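Local structure of CaaX farnesyltransferase beta subunit Ram1 (Aspergillus fumigatus, 4L9P) at residues Y119-Y132 and R408-L421. The protein probably acts as the peptide-binding, zinc-dependent beta subunit of a heterodimer that transfers a farnesyl group from farnesyl diphosphate to a cysteine near the C-terminus of target proteins. Numbering follows the deposited sequence.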
ATOM      1  N   TYR B 119      -7.444  25.109  18.102  1.00 10.75           N
ATOM      2  CA  TYR B 119      -6.323  24.997  17.165  1.00  9.44           C
ATOM      3  C   TYR B 119      -6.761  25.419  15.763  1.00 10.14           C
ATOM      4  O   TYR B 119      -5.948  25.278  14.815  1.00 10.63           O
ATOM      5  CB  TYR B 119      -5.833  23.527  17.091  1.00  9.27           C
ATOM      6  CG  TYR B 119      -5.106  23.079  18.337  1.00  8.91           C
ATOM      7  CD1 TYR B 119      -3.775  23.503  18.595  1.00  9.17           C
ATOM      8  CD2 TYR B 119      -5.737  22.233  19.282  1.00  8.80           C
ATOM      9  CE1 TYR B 119      -3.099  23.078  19.747  1.00 10.56           C
ATOM     10  CE2 TYR B 119      -5.073  21.809  20.417  1.00  9.66           C
ATOM     11  CZ  TYR B 119      -3.758  22.222  20.643  1.00 10.26           C
ATOM     12  OH  TYR B 119      -3.085  21.802  21.786  1.00 12.26           O
ATOM     13  N   GLY B 120      -7.965  25.957  15.610  1.00 10.32           N
ATOM     14  CA  GLY B 120      -8.406  26.493  14.334  1.00 10.64           C
ATOM     15  C   GLY B 120      -8.945  25.416  13.402  1.00 10.57           C
ATOM     16  O   GLY B 120      -9.086  25.687  12.203  1.00 12.70           O
ATOM     17  N   ILE B 121      -9.275  24.239  13.925  1.00  8.88           N
ATOM     18  CA  ILE B 121      -9.604  23.086  13.062  1.00  9.01           C
ATOM     19  C   ILE B 121     -11.111  22.761  13.163  1.00  9.34           C
ATOM     20  O   ILE B 121     -11.688  22.772  14.279  1.00  9.61           O
ATOM     21  CB  ILE B 121      -8.834  21.882  13.547  1.00  8.70           C
ATOM     22  CG1 ILE B 121      -7.327  22.177  13.477  1.00  9.27           C
ATOM     23  CG2 ILE B 121      -9.195  20.617  12.681  1.00  9.10           C
ATOM     24  CD1 ILE B 121      -6.444  21.078  14.075  1.00  9.12           C
ATOM     25  N   PRO B 122     -11.800  22.572  12.057  1.00  8.91           N
ATOM     26  CA  PRO B 122     -13.226  22.223  12.123  1.00  8.79           C
ATOM     27  C   PRO B 122     -13.495  20.887  12.790  1.00  7.69           C
ATOM     28  O   PRO B 122     -12.691  19.950  12.755  1.00  8.89           O
ATOM     29  CB  PRO B 122     -13.679  22.231  10.647  1.00 11.04           C
ATOM     30  CG  PRO B 122     -12.423  22.115   9.862  1.00 11.38           C
ATOM     31  CD  PRO B 122     -11.270  22.600  10.686  1.00  9.69           C
ATOM     32  N   ALA B 123     -14.662  20.768  13.380  1.00  7.17           N
ATOM     33  CA  ALA B 123     -15.095  19.492  13.922  1.00  7.46           C
ATOM     34  C   ALA B 123     -15.184  18.412  12.858  1.00  7.61           C
ATOM     35  O   ALA B 123     -15.499  18.680  11.680  1.00  7.76           O
ATOM     36  CB  ALA B 123     -16.536  19.674  14.505  1.00  9.31           C
ATOM     37  N   LEU B 124     -15.030  17.191  13.300  1.00  7.31           N
ATOM     38  CA  LEU B 124     -15.415  16.041  12.474  1.00  6.98           C
ATOM     39  C   LEU B 124     -16.942  16.100  12.307  1.00  7.59           C
ATOM     40  O   LEU B 124     -17.701  16.123  13.309  1.00  8.26           O
ATOM     41  CB  LEU B 124     -14.976  14.755  13.163  1.00  7.31           C
ATOM     42  CG  LEU B 124     -15.302  13.470  12.372  1.00  7.77           C
ATOM     43  CD1 LEU B 124     -14.562  13.390  11.021  1.00  7.15           C
ATOM     44  CD2 LEU B 124     -15.070  12.206  13.211  1.00  9.21           C
ATOM     45  N   GLN B 125     -17.396  16.068  11.065  1.00  7.22           N
ATOM     46  CA  GLN B 125     -18.835  16.217  10.722  1.00  8.15           C
ATOM     47  C   GLN B 125     -19.521  14.847  10.819  1.00  7.90           C
ATOM     48  O   GLN B 125     -19.866  14.220   9.814  1.00  9.24           O
ATOM     49  CB  GLN B 125     -19.016  16.917   9.350  1.00  9.74           C
ATOM     50  CG  GLN B 125     -18.413  18.353   9.356  1.00 12.61           C
ATOM     51  CD  GLN B 125     -19.083  19.313  10.344  1.00 16.72           C
ATOM     52  OE1 GLN B 125     -20.336  19.333  10.469  1.00 18.61           O
ATOM     53  NE2 GLN B 125     -18.258  20.109  11.068  1.00 17.79           N
ATOM     54  N   ARG B 126     -19.649  14.356  12.073  1.00  8.32           N
ATOM     55  CA  ARG B 126     -20.056  12.972  12.304  1.00  9.67           C
ATOM     56  C   ARG B 126     -21.392  12.626  11.666  1.00 10.77           C
ATOM     57  O   ARG B 126     -21.503  11.605  10.983  1.00 11.54           O
ATOM     58  CB  ARG B 126     -20.138  12.650  13.816  1.00 10.03           C
ATOM     59  CG  ARG B 126     -18.866  13.034  14.580  1.00 11.67           C
ATOM     60  CD  ARG B 126     -18.840  12.736  16.171  1.00 11.07           C
ATOM     61  NE  ARG B 126     -18.794  11.315  16.397  1.00 12.95           N
ATOM     62  CZ  ARG B 126     -17.800  10.670  16.930  1.00 11.00           C
ATOM     63  NH1 ARG B 126     -16.757  11.300  17.458  1.00  8.76           N
ATOM     64  NH2 ARG B 126     -17.905   9.373  16.957  1.00 13.09           N
ATOM     65  N   LYS B 127     -22.395  13.474  11.851  1.00 11.90           N
ATOM     66  CA  LYS B 127     -23.689  13.127  11.286  1.00 13.14           C
ATOM     67  C   LYS B 127     -23.649  13.078   9.740  1.00 12.66           C
ATOM     68  O   LYS B 127     -24.217  12.184   9.111  1.00 13.69           O
ATOM     69  CB  LYS B 127     -24.752  14.139  11.802  1.00 15.35           C
ATOM     70  CG  LYS B 127     -26.039  14.082  11.043  1.00 20.56           C
ATOM     71  CD  LYS B 127     -27.064  15.084  11.629  1.00 24.03           C
ATOM     72  CE  LYS B 127     -28.347  15.115  10.808  1.00 26.22           C
ATOM     73  NZ  LYS B 127     -29.278  16.017  11.562  1.00 28.73           N
ATOM     74  N   ASP B 128     -22.929  14.017   9.132  1.00 10.63           N
ATOM     75  CA  ASP B 128     -22.817  14.013   7.679  1.00 10.87           C
ATOM     76  C   ASP B 128     -22.132  12.727   7.205  1.00 10.15           C
ATOM     77  O   ASP B 128     -22.548  12.111   6.189  1.00  9.85           O
ATOM     78  CB  ASP B 128     -21.969  15.178   7.165  1.00 12.97           C
ATOM     79  CG  ASP B 128     -22.631  16.546   7.358  1.00 16.39           C
ATOM     80  OD1 ASP B 128     -23.876  16.605   7.497  1.00 18.73           O
ATOM     81  OD2 ASP B 128     -21.879  17.562   7.327  1.00 19.31           O
ATOM     82  N   HIS B 129     -21.059  12.332   7.878  1.00  9.42           N
ATOM     83  CA  HIS B 129     -20.360  11.105   7.440  1.00  8.39           C
ATOM     84  C   HIS B 129     -21.149   9.832   7.698  1.00  7.83           C
ATOM     85  O   HIS B 129     -21.092   8.916   6.864  1.00  8.82           O
ATOM     86  CB  HIS B 129     -18.978  11.036   8.081  1.00  8.28           C
ATOM     87  CG  HIS B 129     -18.154  12.247   7.772  1.00  7.51           C
ATOM     88  ND1 HIS B 129     -18.115  12.803   6.502  1.00  7.69           N
ATOM     89  CD2 HIS B 129     -17.363  13.029   8.567  1.00  8.23           C
ATOM     90  CE1 HIS B 129     -17.336  13.880   6.530  1.00  7.69           C
ATOM     91  NE2 HIS B 129     -16.856  14.029   7.770  1.00  8.39           N
ATOM     92  N   LEU B 130     -21.883   9.772   8.810  1.00  8.88           N
ATOM     93  CA  LEU B 130     -22.740   8.612   9.056  1.00  9.04           C
ATOM     94  C   LEU B 130     -23.749   8.474   7.904  1.00 10.10           C
ATOM     95  O   LEU B 130     -23.951   7.389   7.396  1.00 10.57           O
ATOM     96  CB  LEU B 130     -23.563   8.775  10.372  1.00  9.55           C
ATOM     97  CG  LEU B 130     -22.691   8.593  11.618  1.00 11.36           C
ATOM     98  CD1 LEU B 130     -23.492   9.030  12.853  1.00 12.48           C
ATOM     99  CD2 LEU B 130     -22.261   7.161  11.829  1.00 12.39           C
ATOM    100  N   GLU B 131     -24.418   9.566   7.533  1.00  9.69           N
ATOM    101  CA  GLU B 131     -25.402   9.440   6.470  0.54 11.36           C
ATOM    102  C   GLU B 131     -24.773   8.999   5.142  1.00 11.07           C
ATOM    103  O   GLU B 131     -25.359   8.167   4.411  1.00 11.45           O
ATOM    104  CB  GLU B 131     -26.185  10.738   6.310  0.54 14.09           C
ATOM    105  CG  GLU B 131     -26.982  11.085   7.568  0.54 17.03           C
ATOM    106  CD  GLU B 131     -27.740  12.388   7.452  0.54 21.84           C
ATOM    107  OE1 GLU B 131     -27.720  12.969   6.339  0.54 24.03           O
ATOM    108  OE2 GLU B 131     -28.377  12.830   8.459  0.54 23.61           O
ATOM    109  N   TYR B 132     -23.590   9.511   4.860  1.00  9.61           N
ATOM    110  CA  TYR B 132     -22.888   9.132   3.641  1.00  8.76           C
ATOM    111  C   TYR B 132     -22.603   7.625   3.662  1.00  9.40           C
ATOM    112  O   TYR B 132     -22.785   6.940   2.645  1.00  9.85           O
ATOM    113  CB  TYR B 132     -21.595   9.937   3.545  1.00  8.10           C
ATOM    114  CG  TYR B 132     -20.833   9.660   2.290  1.00  8.57           C
ATOM    115  CD1 TYR B 132     -21.131  10.355   1.111  1.00 10.27           C
ATOM    116  CD2 TYR B 132     -19.820   8.686   2.265  1.00 10.08           C
ATOM    117  CE1 TYR B 132     -20.455  10.104  -0.070  1.00 11.77           C
ATOM    118  CE2 TYR B 132     -19.128   8.414   1.063  1.00 11.21           C
ATOM    119  CZ  TYR B 132     -19.451   9.146  -0.092  1.00 12.48           C
ATOM    120  OH  TYR B 132     -18.785   8.885  -1.259  1.00 14.00           O
ATOM    121  N   ARG B 408      -4.828  17.965  11.040  1.00  5.00           N
ATOM    122  CA  ARG B 408      -5.226  19.122  10.232  1.00  5.56           C
ATOM    123  C   ARG B 408      -5.588  18.704   8.819  1.00  4.91           C
ATOM    124  O   ARG B 408      -6.573  19.178   8.261  1.00  5.67           O
ATOM    125  CB  ARG B 408      -4.130  20.189  10.180  1.00  6.79           C
ATOM    126  CG  ARG B 408      -3.890  20.824  11.568  1.00  6.77           C
ATOM    127  CD  ARG B 408      -2.853  21.988  11.417  1.00  8.40           C
ATOM    128  NE  ARG B 408      -2.655  22.624  12.747  1.00  8.45           N
ATOM    129  CZ  ARG B 408      -3.498  23.498  13.295  1.00  8.83           C
ATOM    130  NH1 ARG B 408      -4.546  23.951  12.607  1.00  8.98           N
ATOM    131  NH2 ARG B 408      -3.249  23.910  14.550  1.00  9.61           N
ATOM    132  N   TYR B 409      -4.745  17.855   8.168  1.00  4.19           N
ATOM    133  CA  TYR B 409      -5.088  17.506   6.825  1.00  4.33           C
ATOM    134  C   TYR B 409      -6.423  16.796   6.744  1.00  3.95           C
ATOM    135  O   TYR B 409      -7.249  17.115   5.913  1.00  5.17           O
ATOM    136  CB  TYR B 409      -3.990  16.581   6.280  1.00  4.22           C
ATOM    137  CG  TYR B 409      -4.166  16.304   4.769  1.00  4.32           C
ATOM    138  CD1 TYR B 409      -4.181  17.369   3.829  1.00  5.04           C
ATOM    139  CD2 TYR B 409      -4.532  15.002   4.343  1.00  3.81           C
ATOM    140  CE1 TYR B 409      -4.457  17.133   2.506  1.00  5.26           C
ATOM    141  CE2 TYR B 409      -4.770  14.734   2.974  1.00  4.66           C
ATOM    142  CZ  TYR B 409      -4.804  15.813   2.094  1.00  5.06           C
ATOM    143  OH  TYR B 409      -5.111  15.608   0.770  1.00  5.69           O
ATOM    144  N   ILE B 410      -6.680  15.845   7.634  1.00  3.87           N
ATOM    145  CA  ILE B 410      -7.956  15.129   7.548  1.00  5.61           C
ATOM    146  C   ILE B 410      -9.143  16.032   7.853  1.00  6.26           C
ATOM    147  O   ILE B 410     -10.099  16.097   7.052  1.00  5.98           O
ATOM    148  CB  ILE B 410      -7.934  13.950   8.552  1.00  4.70           C
ATOM    149  CG1 ILE B 410      -6.873  12.883   8.134  1.00  4.61           C
ATOM    150  CG2 ILE B 410      -9.349  13.300   8.658  1.00  5.77           C
ATOM    151  CD1 ILE B 410      -6.583  11.880   9.225  1.00  5.97           C
ATOM    152  N   LEU B 411      -9.086  16.758   8.973  1.00  5.67           N
ATOM    153  CA  LEU B 411     -10.278  17.528   9.372  1.00  5.83           C
ATOM    154  C   LEU B 411     -10.441  18.817   8.585  1.00  5.73           C
ATOM    155  O   LEU B 411     -11.616  19.207   8.293  1.00  7.35           O
ATOM    156  CB  LEU B 411     -10.257  17.821  10.883  1.00  6.29           C
ATOM    157  CG  LEU B 411     -10.398  16.570  11.738  1.00  7.95           C
ATOM    158  CD1 LEU B 411     -10.281  16.956  13.278  1.00  8.12           C
ATOM    159  CD2 LEU B 411     -11.740  15.843  11.469  1.00  8.34           C
ATOM    160  N   SER B 412      -9.339  19.510   8.281  1.00  5.61           N
ATOM    161  CA  SER B 412      -9.446  20.794   7.553  1.00  7.21           C
ATOM    162  C   SER B 412      -9.584  20.597   6.059  1.00  6.50           C
ATOM    163  O   SER B 412     -10.266  21.408   5.390  1.00  7.86           O
ATOM    164  CB  SER B 412      -8.255  21.721   7.812  1.00  8.24           C
ATOM    165  OG  SER B 412      -8.151  22.067   9.197  1.00  9.05           O
ATOM    166  N   CYS B 413      -8.964  19.517   5.491  1.00  6.31           N
ATOM    167  CA  CYS B 413      -8.853  19.419   4.040  1.00  6.88           C
ATOM    168  C   CYS B 413      -9.616  18.269   3.425  1.00  6.80           C
ATOM    169  O   CYS B 413      -9.920  18.323   2.209  1.00  7.12           O
ATOM    170  CB  CYS B 413      -7.395  19.281   3.587  1.00  7.82           C
ATOM    171  SG  CYS B 413      -6.382  20.716   4.008  1.00  8.97           S
ATOM    172  N   CYS B 414      -9.926  17.208   4.187  1.00  6.13           N
ATOM    173  CA  CYS B 414     -10.477  15.990   3.538  1.00  6.79           C
ATOM    174  C   CYS B 414     -11.950  15.787   3.814  1.00  6.51           C
ATOM    175  O   CYS B 414     -12.505  14.775   3.384  1.00  6.59           O
ATOM    176  CB  CYS B 414      -9.720  14.742   3.995  1.00  6.44           C
ATOM    177  SG  CYS B 414      -8.006  14.718   3.378  1.00  7.27           S
ATOM    178  N   GLN B 415     -12.620  16.713   4.506  1.00  6.86           N
ATOM    179  CA  GLN B 415     -14.055  16.549   4.694  1.00  7.35           C
ATOM    180  C   GLN B 415     -14.879  17.225   3.607  1.00  8.13           C
ATOM    181  O   GLN B 415     -14.674  18.405   3.293  1.00 10.21           O
ATOM    182  CB  GLN B 415     -14.498  17.152   6.037  1.00  6.76           C
ATOM    183  CG  GLN B 415     -13.767  16.514   7.237  1.00  6.88           C
ATOM    184  CD  GLN B 415     -14.497  16.893   8.533  1.00  7.56           C
ATOM    185  OE1 GLN B 415     -15.475  16.219   8.891  1.00  7.78           O
ATOM    186  NE2 GLN B 415     -14.006  17.908   9.199  1.00  8.20           N
ATOM    187  N   CYS B 416     -15.827  16.494   3.037  0.51  9.17           N
ATOM    188  CA  CYS B 416     -16.728  17.062   2.025  0.51  9.73           C
ATOM    189  C   CYS B 416     -17.985  17.586   2.681  0.51  9.98           C
ATOM    190  O   CYS B 416     -18.626  16.900   3.474  0.51  9.71           O
ATOM    191  CB  CYS B 416     -17.103  15.998   1.004  0.51  9.80           C
ATOM    192  SG  CYS B 416     -15.635  15.337   0.282  0.51 10.59           S
ATOM    193  N   LYS B 417     -18.376  18.795   2.305  1.00 11.06           N
ATOM    194  CA  LYS B 417     -19.453  19.470   3.000  1.00 13.73           C
ATOM    195  C   LYS B 417     -20.752  18.666   3.000  1.00 14.36           C
ATOM    196  O   LYS B 417     -21.564  18.820   3.919  1.00 16.22           O
ATOM    197  CB  LYS B 417     -19.656  20.846   2.393  1.00 17.16           C
ATOM    198  CG  LYS B 417     -20.182  20.870   0.992  1.00 22.19           C
ATOM    199  CD  LYS B 417     -20.348  22.310   0.468  1.00 25.94           C
ATOM    200  CE  LYS B 417     -20.751  22.339  -1.021  1.00 29.48           C
ATOM    201  NZ  LYS B 417     -20.650  23.762  -1.594  1.00 32.22           N
ATOM    202  N   LEU B 418     -20.969  17.831   1.979  1.00 14.60           N
ATOM    203  CA  LEU B 418     -22.176  17.020   1.882  1.00 17.24           C
ATOM    204  C   LEU B 418     -22.045  15.647   2.557  1.00 15.66           C
ATOM    205  O   LEU B 418     -22.970  14.831   2.544  1.00 18.65           O
ATOM    206  CB  LEU B 418     -22.546  16.848   0.390  1.00 21.52           C
ATOM    207  CG  LEU B 418     -22.811  18.181  -0.300  1.00 25.61           C
ATOM    208  CD1 LEU B 418     -23.094  17.939  -1.773  1.00 27.91           C
ATOM    209  CD2 LEU B 418     -23.969  18.855   0.404  1.00 26.62           C
ATOM    210  N   GLY B 419     -20.897  15.395   3.172  1.00 11.99           N
ATOM    211  CA  GLY B 419     -20.596  14.113   3.818  1.00  9.66           C
ATOM    212  C   GLY B 419     -19.614  13.275   3.017  1.00  9.43           C
ATOM    213  O   GLY B 419     -19.512  13.420   1.788  1.00  9.90           O
ATOM    214  N   GLY B 420     -18.911  12.405   3.741  1.00  7.63           N
ATOM    215  CA  GLY B 420     -17.837  11.640   3.115  1.00  7.20           C
ATOM    216  C   GLY B 420     -16.518  12.390   3.258  1.00  6.48           C
ATOM    217  O   GLY B 420     -16.439  13.634   3.394  1.00  7.16           O
ATOM    218  N   LEU B 421     -15.443  11.615   3.157  1.00  5.34           N
ATOM    219  CA  LEU B 421     -14.099  12.215   3.094  1.00  4.83           C
ATOM    220  C   LEU B 421     -13.440  11.844   1.768  1.00  6.07           C
ATOM    221  O   LEU B 421     -13.883  10.926   1.054  1.00  6.48           O
ATOM    222  CB  LEU B 421     -13.195  11.819   4.284  1.00  5.61           C
ATOM    223  CG  LEU B 421     -13.743  12.419   5.639  1.00  6.48           C
ATOM    224  CD1 LEU B 421     -14.705  11.394   6.341  1.00  7.97           C
ATOM    225  CD2 LEU B 421     -12.566  12.792   6.574  1.00  7.52           C
TER
HETATM  226  O   HOH W   1      -8.875  24.726   9.532  1.00 10.08           O
HETATM  227  O   HOH W   2     -19.184  17.581   6.281  1.00 20.71           O
HETATM  228  O   HOH W   3     -24.232  13.163   4.193  1.00 26.38           O
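Tyr-119 O is held end-on by Arg-408, whose NH1 (2.9 Å) and NH2 (3.0 Å) both donate to it. The oxygen lies near the guanidinium plane. Glu-404 forms a salt bridge with Arg-408 NE. One water links Gly-120 O to Ser-412 OG. Ile-121 lays CD1 over one guanidinium face; its CG2 presses tightly on Leu-411 CB at 3.5 Å. Pro-122 CG lies on Leu-411 O and its CD against Ser-412 OG.

Gln-415 NE2 donates almost straight to Ala-123 O (3.0 Å, 172°), from above the carbonyl plane, and also to Leu-411 O. Leu-124 CB and CD1 meet Leu-411 CD2 crosswise. Gln-125 N donates to Gln-415 OE1 in the carbonyl plane. One water joins Asp-128 OD2 to Cys-416 O; another joins the backbone O of Asp-128 to Leu-418 O. Lys-113 forms a salt bridge with Asp-128 OD2.

His-129 is gripped at both nitrogens: His-129 NE2 donates to Gln-415 OE1 (2.8 Å), also in the carbonyl plane, while ND1 accepts Gly-420 N (2.9 Å). With four bonds, the Gln-415 amide is fixed in rotation. Leu-421 CD1 sits over the imidazole centre as a CH-pi contact. In Tyr-132, CG anti to the backbone N (chi1 -177°) swings the ring over the Gly-419/Gly-420 backbone; Gly-420 CA makes a CH-pi contact with one face, offset toward the rim. The contact joins two helices and their loops in the alpha-alpha toroid of prenyltransferase beta subunits, with Leu-421 near the zinc ligand His-433.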